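PDB 6TZ0: RNA-dependent RNA Polymerase from Bombyx mori cytoplasmic polyhedrosis virus, which catalyses RNA-templated synthesis of RNA, transcribing the double-stranded viral genome conservatively into plus strands and, after core assembly, probably copying these into minus strands. Local coordinates for residues Gly57-Gly62 with Ala329-Ala334; Glu259-Val264 with Lys323-Val328; Arg282-Ser287 with Ser716-Val721; Glu313-Ala318 with Ala333-Met338. All blocks are in the same frame, centred on the assembly; numbering follows the deposited sequence.

Interaction 1 of 4, residues Gly57-Gly62 with Ala329-Ala334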
loop_
_atom_site.group_PDB
_atom_site.type_symbol
_atom_site.label_atom_id
_atom_site.label_comp_id
_atom_site.label_asym_id
_atom_site.label_seq_id
_atom_site.Cartn_x
_atom_site.Cartn_y
_atom_site.Cartn_z
ATOM N N GLY A 57 40.029 -25.525 -0.516
ATOM C CA GLY A 57 39.783 -24.930 -1.810
ATOM C C GLY A 57 39.930 -23.425 -1.735
ATOM O O GLY A 57 40.466 -22.883 -0.767
ATOM N N GLU A 58 39.430 -22.763 -2.770
ATOM C CA GLU A 58 39.603 -21.330 -2.938
ATOM C C GLU A 58 38.374 -20.563 -2.466
ATOM O O GLU A 58 37.273 -21.106 -2.363
ATOM C CB GLU A 58 39.885 -20.996 -4.401
ATOM C CG GLU A 58 41.210 -21.508 -4.908
ATOM C CD GLU A 58 41.417 -21.208 -6.375
ATOM O OE1 GLU A 58 40.469 -20.715 -7.018
ATOM O OE2 GLU A 58 42.524 -21.463 -6.889
ATOM N N ASP A 59 38.576 -19.280 -2.191
ATOM C CA ASP A 59 37.487 -18.390 -1.813
ATOM C C ASP A 59 36.928 -17.719 -3.071
ATOM O O ASP A 59 37.186 -18.163 -4.194
ATOM C CB ASP A 59 37.953 -17.395 -0.740
ATOM C CG ASP A 59 39.093 -16.492 -1.194
ATOM O OD1 ASP A 59 39.633 -16.661 -2.305
ATOM O OD2 ASP A 59 39.463 -15.592 -0.417
ATOM N N SER A 60 36.152 -16.649 -2.899
ATOM C CA SER A 60 35.600 -15.928 -4.039
ATOM C C SER A 60 36.656 -15.161 -4.821
ATOM O O SER A 60 36.398 -14.775 -5.964
ATOM C CB SER A 60 34.517 -14.960 -3.576
ATOM O OG SER A 60 33.419 -15.658 -3.029
ATOM N N ASN A 61 37.830 -14.926 -4.242
ATOM C CA ASN A 61 38.883 -14.180 -4.916
ATOM C C ASN A 61 40.146 -15.007 -5.123
ATOM O O ASN A 61 41.202 -14.450 -5.432
ATOM C CB ASN A 61 39.186 -12.895 -4.145
ATOM C CG ASN A 61 38.125 -11.836 -4.359
ATOM O OD1 ASN A 61 37.736 -11.560 -5.492
ATOM N ND2 ASN A 61 37.621 -11.275 -3.281
ATOM N N GLY A 62 40.056 -16.324 -4.974
ATOM C CA GLY A 62 41.134 -17.212 -5.354
ATOM C C GLY A 62 42.165 -17.514 -4.291
ATOM O O GLY A 62 43.256 -17.981 -4.634
ATOM N N ALA A 329 34.087 -6.255 -3.475
ATOM C CA ALA A 329 32.789 -6.563 -4.069
ATOM C C ALA A 329 32.485 -8.056 -4.028
ATOM O O ALA A 329 31.356 -8.458 -3.710
ATOM C CB ALA A 329 32.747 -6.057 -5.509
ATOM N N ASN A 330 33.490 -8.890 -4.307
ATOM C CA ASN A 330 33.281 -10.334 -4.315
ATOM C C ASN A 330 33.052 -10.875 -2.911
ATOM O O ASN A 330 32.133 -11.681 -2.695
ATOM C CB ASN A 330 34.470 -11.031 -4.968
ATOM C CG ASN A 330 34.597 -10.707 -6.438
ATOM O OD1 ASN A 330 33.607 -10.610 -7.152
ATOM N ND2 ASN A 330 35.827 -10.537 -6.897
ATOM N N TYR A 331 33.856 -10.433 -1.933
ATOM C CA TYR A 331 33.616 -10.875 -0.563
ATOM C C TYR A 331 32.307 -10.329 -0.007
ATOM O O TYR A 331 31.665 -10.992 0.815
ATOM C CB TYR A 331 34.748 -10.471 0.371
ATOM C CG TYR A 331 36.061 -11.162 0.156
ATOM C CD1 TYR A 331 36.165 -12.534 0.282
ATOM C CD2 TYR A 331 37.226 -10.434 -0.028
ATOM C CE1 TYR A 331 37.372 -13.173 0.130
ATOM C CE2 TYR A 331 38.447 -11.062 -0.167
ATOM C CZ TYR A 331 38.509 -12.433 -0.093
ATOM O OH TYR A 331 39.715 -13.072 -0.236
ATOM N N TYR A 332 31.881 -9.145 -0.455
ATOM C CA TYR A 332 30.613 -8.601 0.008
ATOM C C TYR A 332 29.438 -9.398 -0.533
ATOM O O TYR A 332 28.484 -9.664 0.202
ATOM C CB TYR A 332 30.485 -7.134 -0.388
ATOM C CG TYR A 332 29.230 -6.489 0.143
ATOM C CD1 TYR A 332 29.114 -6.171 1.484
ATOM C CD2 TYR A 332 28.157 -6.214 -0.692
ATOM C CE1 TYR A 332 27.973 -5.588 1.976
ATOM C CE2 TYR A 332 27.012 -5.636 -0.207
ATOM C CZ TYR A 332 26.929 -5.315 1.123
ATOM O OH TYR A 332 25.780 -4.735 1.604
ATOM N N ALA A 333 29.489 -9.794 -1.808
ATOM C CA ALA A 333 28.444 -10.659 -2.350
ATOM C C ALA A 333 28.432 -12.019 -1.668
ATOM O O ALA A 333 27.356 -12.598 -1.451
ATOM C CB ALA A 333 28.620 -10.828 -3.857
ATOM N N ALA A 334 29.613 -12.528 -1.295
ATOM C CA ALA A 334 29.677 -13.773 -0.535
ATOM C C ALA A 334 29.015 -13.632 0.832
ATOM O O ALA A 334 28.257 -14.509 1.245
ATOM C CB ALA A 334 31.125 -14.230 -0.387
#

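Interaction 2 of 4, residues Glu259-Val264 with Lys323-Val328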
loop_
_atom_site.group_PDB
_atom_site.type_symbol
_atom_site.label_atom_id
_atom_site.label_comp_id
_atom_site.label_asym_id
_atom_site.label_seq_id
_atom_site.Cartn_x
_atom_site.Cartn_y
_atom_site.Cartn_z
ATOM N N GLU A 259 35.021 -0.524 5.886
ATOM C CA GLU A 259 36.360 -0.642 6.454
ATOM C C GLU A 259 37.303 -1.403 5.533
ATOM O O GLU A 259 38.487 -1.056 5.436
ATOM C CB GLU A 259 36.287 -1.327 7.814
ATOM C CG GLU A 259 37.607 -1.418 8.536
ATOM C CD GLU A 259 37.480 -2.094 9.873
ATOM O OE1 GLU A 259 36.348 -2.467 10.240
ATOM O OE2 GLU A 259 38.509 -2.264 10.556
ATOM N N ALA A 260 36.793 -2.431 4.851
ATOM C CA ALA A 260 37.618 -3.164 3.893
ATOM C C ALA A 260 38.059 -2.273 2.737
ATOM O O ALA A 260 39.236 -2.274 2.353
ATOM C CB ALA A 260 36.857 -4.377 3.369
ATOM N N LEU A 261 37.136 -1.479 2.202
ATOM C CA LEU A 261 37.444 -0.585 1.100
ATOM C C LEU A 261 38.311 0.583 1.551
ATOM O O LEU A 261 39.074 1.125 0.746
ATOM C CB LEU A 261 36.141 -0.091 0.480
ATOM C CG LEU A 261 36.148 0.565 -0.894
ATOM C CD1 LEU A 261 36.525 -0.447 -1.960
ATOM C CD2 LEU A 261 34.783 1.117 -1.157
ATOM N N HIS A 262 38.210 0.976 2.824
ATOM C CA HIS A 262 39.173 1.901 3.412
ATOM C C HIS A 262 40.581 1.322 3.406
ATOM O O HIS A 262 41.534 1.989 2.992
ATOM C CB HIS A 262 38.758 2.251 4.836
ATOM C CG HIS A 262 39.808 2.985 5.607
ATOM N ND1 HIS A 262 40.124 4.303 5.371
ATOM C CD2 HIS A 262 40.619 2.579 6.611
ATOM C CE1 HIS A 262 41.083 4.680 6.194
ATOM N NE2 HIS A 262 41.400 3.653 6.959
ATOM N N ASN A 263 40.732 0.078 3.864
ATOM C CA ASN A 263 42.062 -0.524 3.910
ATOM C C ASN A 263 42.604 -0.916 2.542
ATOM O O ASN A 263 43.794 -1.229 2.450
ATOM C CB ASN A 263 42.078 -1.742 4.831
ATOM C CG ASN A 263 42.099 -1.363 6.294
ATOM O OD1 ASN A 263 42.792 -0.431 6.693
ATOM N ND2 ASN A 263 41.351 -2.091 7.103
ATOM N N VAL A 264 41.774 -0.932 1.492
ATOM C CA VAL A 264 42.297 -1.117 0.135
ATOM C C VAL A 264 43.227 0.029 -0.254
ATOM O O VAL A 264 44.334 -0.194 -0.755
ATOM C CB VAL A 264 41.144 -1.287 -0.870
ATOM C CG1 VAL A 264 41.641 -1.173 -2.298
ATOM C CG2 VAL A 264 40.525 -2.638 -0.693
ATOM N N LYS A 323 42.643 -6.442 -2.149
ATOM C CA LYS A 323 43.589 -5.497 -2.720
ATOM C C LYS A 323 42.983 -4.565 -3.751
ATOM O O LYS A 323 43.502 -3.466 -3.942
ATOM C CB LYS A 323 44.769 -6.233 -3.370
ATOM C CG LYS A 323 45.804 -6.750 -2.392
ATOM C CD LYS A 323 45.521 -8.173 -1.962
ATOM C CE LYS A 323 46.637 -8.705 -1.088
ATOM N NZ LYS A 323 46.707 -7.946 0.194
ATOM N N THR A 324 41.925 -4.972 -4.431
ATOM C CA THR A 324 41.220 -4.132 -5.382
ATOM C C THR A 324 39.828 -3.831 -4.846
ATOM O O THR A 324 39.431 -4.308 -3.784
ATOM C CB THR A 324 41.154 -4.809 -6.752
ATOM O OG1 THR A 324 40.426 -6.035 -6.647
ATOM C CG2 THR A 324 42.545 -5.109 -7.258
ATOM N N GLN A 325 39.086 -3.013 -5.589
ATOM C CA GLN A 325 37.682 -2.804 -5.263
ATOM C C GLN A 325 36.856 -4.037 -5.604
ATOM O O GLN A 325 35.855 -4.327 -4.930
ATOM C CB GLN A 325 37.159 -1.578 -6.009
ATOM C CG GLN A 325 35.747 -1.162 -5.656
ATOM C CD GLN A 325 35.267 -0.024 -6.511
ATOM O OE1 GLN A 325 35.987 0.445 -7.379
ATOM N NE2 GLN A 325 34.037 0.398 -6.304
ATOM N N ASN A 326 37.278 -4.789 -6.624
ATOM C CA ASN A 326 36.552 -5.990 -7.010
ATOM C C ASN A 326 36.691 -7.083 -5.966
ATOM O O ASN A 326 35.795 -7.922 -5.832
ATOM C CB ASN A 326 37.034 -6.497 -8.364
ATOM C CG ASN A 326 36.801 -5.499 -9.464
ATOM O OD1 ASN A 326 35.882 -4.691 -9.389
ATOM N ND2 ASN A 326 37.604 -5.573 -10.515
ATOM N N ASP A 327 37.784 -7.068 -5.202
ATOM C CA ASP A 327 37.946 -8.021 -4.111
ATOM C C ASP A 327 36.908 -7.790 -3.025
ATOM O O ASP A 327 36.273 -8.736 -2.539
ATOM C CB ASP A 327 39.352 -7.918 -3.532
ATOM C CG ASP A 327 40.403 -8.403 -4.487
ATOM O OD1 ASP A 327 40.056 -9.175 -5.401
ATOM O OD2 ASP A 327 41.584 -8.048 -4.308
ATOM N N VAL A 328 36.705 -6.525 -2.657
ATOM C CA VAL A 328 35.714 -6.168 -1.655
ATOM C C VAL A 328 34.314 -6.453 -2.172
ATOM O O VAL A 328 33.452 -6.912 -1.416
ATOM C CB VAL A 328 35.891 -4.694 -1.253
ATOM C CG1 VAL A 328 34.931 -4.307 -0.141
ATOM C CG2 VAL A 328 37.316 -4.444 -0.851
#

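Interaction 3 of 4, residues Arg282-Ser287 with Ser716-Val721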
loop_
_atom_site.group_PDB
_atom_site.type_symbol
_atom_site.label_atom_id
_atom_site.label_comp_id
_atom_site.label_asym_id
_atom_site.label_seq_id
_atom_site.Cartn_x
_atom_site.Cartn_y
_atom_site.Cartn_z
ATOM N N ARG A 282 39.745 7.178 -13.531
ATOM C CA ARG A 282 40.714 7.868 -12.699
ATOM C C ARG A 282 41.224 6.894 -11.656
ATOM O O ARG A 282 40.694 5.798 -11.497
ATOM C CB ARG A 282 40.100 9.115 -12.042
ATOM C CG ARG A 282 38.955 8.843 -11.084
ATOM C CD ARG A 282 38.248 10.136 -10.702
ATOM N NE ARG A 282 37.009 9.895 -9.965
ATOM C CZ ARG A 282 36.887 9.973 -8.647
ATOM N NH1 ARG A 282 37.922 10.337 -7.908
ATOM N NH2 ARG A 282 35.721 9.726 -8.067
ATOM N N THR A 283 42.276 7.292 -10.960
ATOM C CA THR A 283 42.828 6.517 -9.860
ATOM C C THR A 283 42.702 7.363 -8.605
ATOM O O THR A 283 43.418 8.354 -8.444
ATOM C CB THR A 283 44.280 6.130 -10.122
ATOM O OG1 THR A 283 44.360 5.362 -11.327
ATOM C CG2 THR A 283 44.821 5.299 -8.970
ATOM N N LYS A 284 41.799 6.971 -7.719
ATOM C CA LYS A 284 41.458 7.767 -6.555
ATOM C C LYS A 284 41.857 7.035 -5.283
ATOM O O LYS A 284 42.206 5.854 -5.302
ATOM C CB LYS A 284 39.961 8.080 -6.536
ATOM C CG LYS A 284 39.086 6.872 -6.294
ATOM C CD LYS A 284 37.620 7.216 -6.421
ATOM C CE LYS A 284 37.155 8.146 -5.321
ATOM N NZ LYS A 284 37.191 7.523 -3.983
ATOM N N THR A 285 41.799 7.749 -4.168
ATOM C CA THR A 285 41.985 7.147 -2.858
ATOM C C THR A 285 40.635 6.702 -2.316
ATOM O O THR A 285 39.603 7.301 -2.631
ATOM C CB THR A 285 42.675 8.107 -1.884
ATOM O OG1 THR A 285 42.851 7.455 -0.620
ATOM C CG2 THR A 285 41.888 9.387 -1.690
ATOM N N THR A 286 40.638 5.617 -1.546
ATOM C CA THR A 286 39.421 5.093 -0.946
ATOM C C THR A 286 39.479 5.125 0.571
ATOM O O THR A 286 38.681 4.460 1.232
ATOM C CB THR A 286 39.137 3.674 -1.434
ATOM O OG1 THR A 286 40.239 2.816 -1.118
ATOM C CG2 THR A 286 38.890 3.658 -2.923
ATOM N N SER A 287 40.421 5.876 1.128
ATOM C CA SER A 287 40.453 6.095 2.562
ATOM C C SER A 287 39.280 6.973 2.979
ATOM O O SER A 287 38.764 7.757 2.183
ATOM C CB SER A 287 41.772 6.740 2.965
ATOM O OG SER A 287 41.901 8.022 2.386
ATOM N N SER A 716 29.394 7.982 3.896
ATOM C CA SER A 716 30.611 7.459 3.309
ATOM C C SER A 716 31.177 8.446 2.305
ATOM O O SER A 716 30.519 9.397 1.883
ATOM C CB SER A 716 30.361 6.116 2.615
ATOM O OG SER A 716 29.496 6.271 1.510
ATOM N N GLN A 717 32.420 8.197 1.925
ATOM C CA GLN A 717 33.052 8.933 0.846
ATOM C C GLN A 717 32.809 8.284 -0.506
ATOM O O GLN A 717 32.744 8.985 -1.522
ATOM C CB GLN A 717 34.552 9.067 1.143
ATOM C CG GLN A 717 35.384 9.752 0.081
ATOM C CD GLN A 717 36.769 10.117 0.559
ATOM O OE1 GLN A 717 37.077 10.004 1.742
ATOM N NE2 GLN A 717 37.626 10.535 -0.369
ATOM N N ASN A 718 32.599 6.969 -0.550
ATOM C CA ASN A 718 32.591 6.313 -1.847
ATOM C C ASN A 718 31.525 5.229 -1.992
ATOM O O ASN A 718 31.690 4.320 -2.805
ATOM C CB ASN A 718 33.979 5.749 -2.145
ATOM C CG ASN A 718 34.533 4.922 -1.012
ATOM O OD1 ASN A 718 33.838 4.621 -0.046
ATOM N ND2 ASN A 718 35.808 4.582 -1.106
ATOM N N SER A 719 30.411 5.324 -1.270
ATOM C CA SER A 719 29.343 4.343 -1.424
ATOM C C SER A 719 28.009 4.976 -1.060
ATOM O O SER A 719 27.921 5.740 -0.098
ATOM C CB SER A 719 29.589 3.103 -0.559
ATOM O OG SER A 719 29.532 3.414 0.819
ATOM N N ILE A 720 26.973 4.640 -1.821
ATOM C CA ILE A 720 25.663 5.259 -1.669
ATOM C C ILE A 720 24.591 4.201 -1.923
ATOM O O ILE A 720 24.778 3.292 -2.736
ATOM C CB ILE A 720 25.535 6.491 -2.602
ATOM C CG1 ILE A 720 24.342 7.363 -2.227
ATOM C CG2 ILE A 720 25.532 6.114 -4.085
ATOM C CD1 ILE A 720 24.523 8.093 -0.942
ATOM N N VAL A 721 23.490 4.280 -1.174
ATOM C CA VAL A 721 22.403 3.306 -1.242
ATOM C C VAL A 721 21.101 4.056 -1.476
ATOM O O VAL A 721 20.789 5.000 -0.747
ATOM C CB VAL A 721 22.276 2.471 0.050
ATOM C CG1 VAL A 721 21.249 1.375 -0.131
ATOM C CG2 VAL A 721 23.598 1.897 0.501
#

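Interaction 4 of 4, residues Glu313-Ala318 with Ala333-Met338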
loop_
_atom_site.group_PDB
_atom_site.type_symbol
_atom_site.label_atom_id
_atom_site.label_comp_id
_atom_site.label_asym_id
_atom_site.label_seq_id
_atom_site.Cartn_x
_atom_site.Cartn_y
_atom_site.Cartn_z
ATOM N N GLU A 313 35.819 -14.937 11.354
ATOM C CA GLU A 313 37.160 -15.151 10.831
ATOM C C GLU A 313 37.179 -15.004 9.316
ATOM O O GLU A 313 38.164 -14.520 8.745
ATOM C CB GLU A 313 37.662 -16.525 11.270
ATOM C CG GLU A 313 39.121 -16.809 10.965
ATOM C CD GLU A 313 39.599 -18.119 11.575
ATOM O OE1 GLU A 313 38.779 -18.820 12.205
ATOM O OE2 GLU A 313 40.798 -18.442 11.436
ATOM N N TYR A 314 36.076 -15.374 8.653
ATOM C CA TYR A 314 35.945 -15.112 7.221
ATOM C C TYR A 314 35.893 -13.616 6.925
ATOM O O TYR A 314 36.469 -13.153 5.934
ATOM C CB TYR A 314 34.699 -15.799 6.669
ATOM C CG TYR A 314 34.513 -15.614 5.181
ATOM C CD1 TYR A 314 35.288 -16.316 4.273
ATOM C CD2 TYR A 314 33.562 -14.734 4.688
ATOM C CE1 TYR A 314 35.123 -16.151 2.919
ATOM C CE2 TYR A 314 33.393 -14.557 3.336
ATOM C CZ TYR A 314 34.175 -15.270 2.458
ATOM O OH TYR A 314 34.008 -15.101 1.106
ATOM N N ILE A 315 35.211 -12.845 7.775
ATOM C CA ILE A 315 35.151 -11.396 7.580
ATOM C C ILE A 315 36.520 -10.756 7.801
ATOM O O ILE A 315 36.919 -9.862 7.049
ATOM C CB ILE A 315 34.061 -10.784 8.480
ATOM C CG1 ILE A 315 32.680 -11.210 7.990
ATOM C CG2 ILE A 315 34.138 -9.267 8.532
ATOM C CD1 ILE A 315 31.587 -10.842 8.924
ATOM N N ASN A 316 37.279 -11.220 8.798
ATOM C CA ASN A 316 38.619 -10.664 9.001
ATOM C C ASN A 316 39.562 -11.056 7.865
ATOM O O ASN A 316 40.436 -10.272 7.472
ATOM C CB ASN A 316 39.183 -11.108 10.346
ATOM C CG ASN A 316 38.418 -10.534 11.503
ATOM O OD1 ASN A 316 37.944 -9.406 11.442
ATOM N ND2 ASN A 316 38.314 -11.295 12.581
ATOM N N ARG A 317 39.369 -12.257 7.311
ATOM C CA ARG A 317 40.062 -12.674 6.096
ATOM C C ARG A 317 39.749 -11.753 4.922
ATOM O O ARG A 317 40.641 -11.400 4.144
ATOM C CB ARG A 317 39.660 -14.108 5.769
ATOM C CG ARG A 317 40.337 -14.711 4.579
ATOM C CD ARG A 317 39.880 -16.141 4.388
ATOM N NE ARG A 317 40.508 -16.744 3.224
ATOM C CZ ARG A 317 41.691 -17.344 3.255
ATOM N NH1 ARG A 317 42.203 -17.857 2.150
ATOM N NH2 ARG A 317 42.368 -17.420 4.389
ATOM N N ALA A 318 38.483 -11.355 4.781
ATOM C CA ALA A 318 38.100 -10.430 3.717
ATOM C C ALA A 318 38.649 -9.029 3.962
ATOM O O ALA A 318 38.952 -8.302 3.010
ATOM C CB ALA A 318 36.582 -10.387 3.589
ATOM N N ALA A 333 29.489 -9.794 -1.808
ATOM C CA ALA A 333 28.444 -10.659 -2.350
ATOM C C ALA A 333 28.432 -12.019 -1.668
ATOM O O ALA A 333 27.356 -12.598 -1.451
ATOM C CB ALA A 333 28.620 -10.828 -3.857
ATOM N N ALA A 334 29.613 -12.528 -1.295
ATOM C CA ALA A 334 29.677 -13.773 -0.535
ATOM C C ALA A 334 29.015 -13.632 0.832
ATOM O O ALA A 334 28.257 -14.509 1.245
ATOM C CB ALA A 334 31.125 -14.230 -0.387
ATOM N N CYS A 335 29.256 -12.523 1.534
ATOM C CA CYS A 335 28.603 -12.332 2.829
ATOM C C CYS A 335 27.107 -12.052 2.698
ATOM O O CYS A 335 26.344 -12.356 3.623
ATOM C CB CYS A 335 29.288 -11.218 3.608
ATOM S SG CYS A 335 30.931 -11.663 4.167
ATOM N N ARG A 336 26.669 -11.479 1.572
ATOM C CA ARG A 336 25.235 -11.381 1.303
ATOM C C ARG A 336 24.619 -12.761 1.137
ATOM O O ARG A 336 23.500 -13.008 1.596
ATOM C CB ARG A 336 24.962 -10.537 0.051
ATOM C CG ARG A 336 25.324 -9.075 0.171
ATOM C CD ARG A 336 24.513 -8.458 1.253
ATOM N NE ARG A 336 23.097 -8.368 0.919
ATOM C CZ ARG A 336 22.493 -7.242 0.572
ATOM N NH1 ARG A 336 23.170 -6.108 0.583
ATOM N NH2 ARG A 336 21.205 -7.242 0.278
ATOM N N ALA A 337 25.339 -13.675 0.485
ATOM C CA ALA A 337 24.859 -15.049 0.387
ATOM C C ALA A 337 24.943 -15.778 1.723
ATOM O O ALA A 337 24.186 -16.722 1.960
ATOM C CB ALA A 337 25.648 -15.804 -0.676
ATOM N N MET A 338 25.858 -15.366 2.599
ATOM C CA MET A 338 26.024 -16.048 3.877
ATOM C C MET A 338 25.042 -15.576 4.937
ATOM O O MET A 338 24.748 -16.332 5.866
ATOM C CB MET A 338 27.445 -15.870 4.399
ATOM C CG MET A 338 28.469 -16.664 3.633
ATOM S SD MET A 338 30.160 -16.390 4.168
ATOM C CE MET A 338 31.018 -17.351 2.936
#

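Interaction 1 of 4, residues Gly57-Gly62 with Ala329-Ala334
Ser60 and Asn330 bring the two backbones closest, CA to CA 6.1 Å, where a type I turn from Asp59 to Gly62 meets the flank of helix 325-339. Strand 54-58 ends just before this turn, and Gly62 closes it with a positive phi (90°) that glycine adopts easily.

Tyr331 reaches out from the helix to the turn. Its hydroxyl donates to Asp59 OD2, 2.5 Å from Tyr331 OH, on the syn side of the carboxylate but 32° out of its plane. The other oxygen, Asp59 OD1, faces back into its own loop, taking the backbone N-H of Asn63 and, weakly, that of Asn61; one short acidic side chain thus steadies the turn and receives the phenol. Asn61 lies over one face of the same ring, with its ND2 3.2 Å from Tyr331 CE2 and its amide turned nearly perpendicular (84°) to the ring. That nitrogen donates to Asp327 O, while Asn61 OD1 accepts from Asn330 ND2 at 2.6 Å, the donor lying in the carbonyl plane. An amide suits the place because it can give and take at once. Ser60 is small enough to come close to the helix, its OG 3.8 Å from Ala334 CB, and the hydroxyl is bonded to Glu226 and to Ile221 O.

Polar side chains, largely buried, dock the turn onto the helix. The arrangement is that of a beta hairpin, strands 54-58 and 64-68, whose connecting turn packs on a helix flank.

Interaction 2 of 4, residues Glu259-Val264 with Lys323-Val328
Val264 and Val328 meet where helix 257-264 packs against the capping-box start of helix 325-339. Val264 supplies both its branches: CG2 lies 3.7 Å from Val328 CG2, and CG1 rests 3.4 Å from Lys323 O, just ahead of the helix. With Val328 CG1 anti to the backbone N (chi1 -176°), its two methyls part company, CG1 going to Ala260 CB at 4.0 Å and CG2 to Val264. Leu261 CD1 meets the aliphatic part of Gln325, 3.8 Å from its CG, while the glutamine amide makes weak bonds to Val728 and Ser1043. Branched residues fill the seam, and the small Ala260 takes a valine methyl against its CB.

Thr324 is the N-cap. Its OG1 accepts from Asp327 N at 3.2 Å, and in turn Asp327 OD2 accepts from Thr324 N at 3.1 Å, approached from above the carboxylate plane. The same oxygen also accepts from Lys323 N through its anti lone pair, with a fairly straight bond (162°). A carboxylate here probably also gains from the positive end of the helix dipole. The pair is a capping box, the classic start of an alpha helix, set beside a mainly apolar seam between helix 257-264 and the start of helix 325-339.

Interaction 3 of 4, residues Arg282-Ser287 with Ser716-Val721
Asn718 and Gln717 supply all the surface that segment 716-721 buries, and they pack against the end of strand 278-285 and the residues after it. Asn718, whose CA comes 7.0 Å from that of Thr286, turns its side chain toward the strand with CG between the backbone N and the carbonyl carbon (chi1 50°). Its amide end rests against the aliphatic part of Thr286, the two side chains crossing at about a right angle. Threonine fits because it offers carbon to this neighbour while its hydroxyl points elsewhere, to Leu261 O in helix 257-264. From the strand, Lys284 approaches the base of the asparagine, with NZ 4.1 Å from Asn718 CB. The lysine chain is bent at its far end (chi3 -67°), which curls the ammonium back to the carbonyl of the next residue, Lys284 NZ donating to Thr285 O at 2.8 Å.

Gln717 instead runs out extended, and the end of its amide comes up to the backbone carbonyl of Ser287, Gln717 CD lying 3.5 Å from Ser287 O. Its own backbone N-H donates to the carboxylate of Glu288, the residue after Ser287. Ser287 is also held from its own side, since its OG shares a hydrogen bond with Thr285 OG1, 3.2 Å away.

Strand 711-716, which ends at the first residue of the segment, belongs to the palm sheet whose strand 541-548 carries Asp547, a magnesium ligand. The contact thus joins the N-terminal region to the polymerase core by close packing of polar side chains. Their clear bonds run within segment 282-287 or to Leu261 and Glu288, which implies direct cohesion that is largely van der Waals, backed by these neighbours.

Interaction 4 of 4, residues Glu313-Ala318 with Ala333-Met338
Met338 lays its terminal methyl over one face of the Tyr314 ring, CE standing 3.9 Å from the ring centroid in a CH-pi contact. The sulfur follows obliquely, SD 4.3 Å from the same centroid, which makes this a Met-aromatic pair as well. Methionine suits the place because its chain, extended beyond CG, is long enough to bridge two well-separated helices. Cys335 comes to the ring from another direction: its SG sits at the edge, in the ring plane, 3.9 Å from Tyr314 CE2. The same sulfur is brushed by Ile315 CG1 at 4.2 Å. Ala334 adds only a methyl, its CB 3.4 Å from Tyr314 OH.

The ring owes its position to its first torsion, which carries CG anti to the backbone N (chi1 -178°) and sends the phenol across the gap. At the far end the hydroxyl is bonded to Glu226 of helix 224-237, and that helix also packs on Met338. Phe311 touches both Cys335 and Met338 from helix 309-320, while Trp256 touches Cys335 and Ile315.

Behind these side chains, the two helix segments run almost antiparallel (167°), their axes 11.6 Å apart. At that spacing the long side chains must span the interface. Sulfur, methyl and aromatic groups do so without polar pairing, and the one buried hydroxyl is satisfied from a third helix, so cohesion here rests on dispersion and on shape.

Overall arrangement
All four contacts lie on the same side of the chain's centre. Interactions 1, 2 and 4 share helix 325-339: its capped start serves interaction 2, its middle interaction 1, and its later turns interaction 4. The centres of interactions 1 and 4 are about 8 Å apart, and Glu226 bonds to both, through Ser60 and Tyr314. Centre to centre, interaction 3 sits about 10 Å from interaction 2, which it meets through helix 257-264, but about 21 Å from interactions 1 and 4. Along the chain, segments 57-62, 259-264, 282-287 and 313-318 precede the shared helix, and 716-721 follows far behind. N-terminal elements are thus linked, step by step, to the palm region of the polymerase.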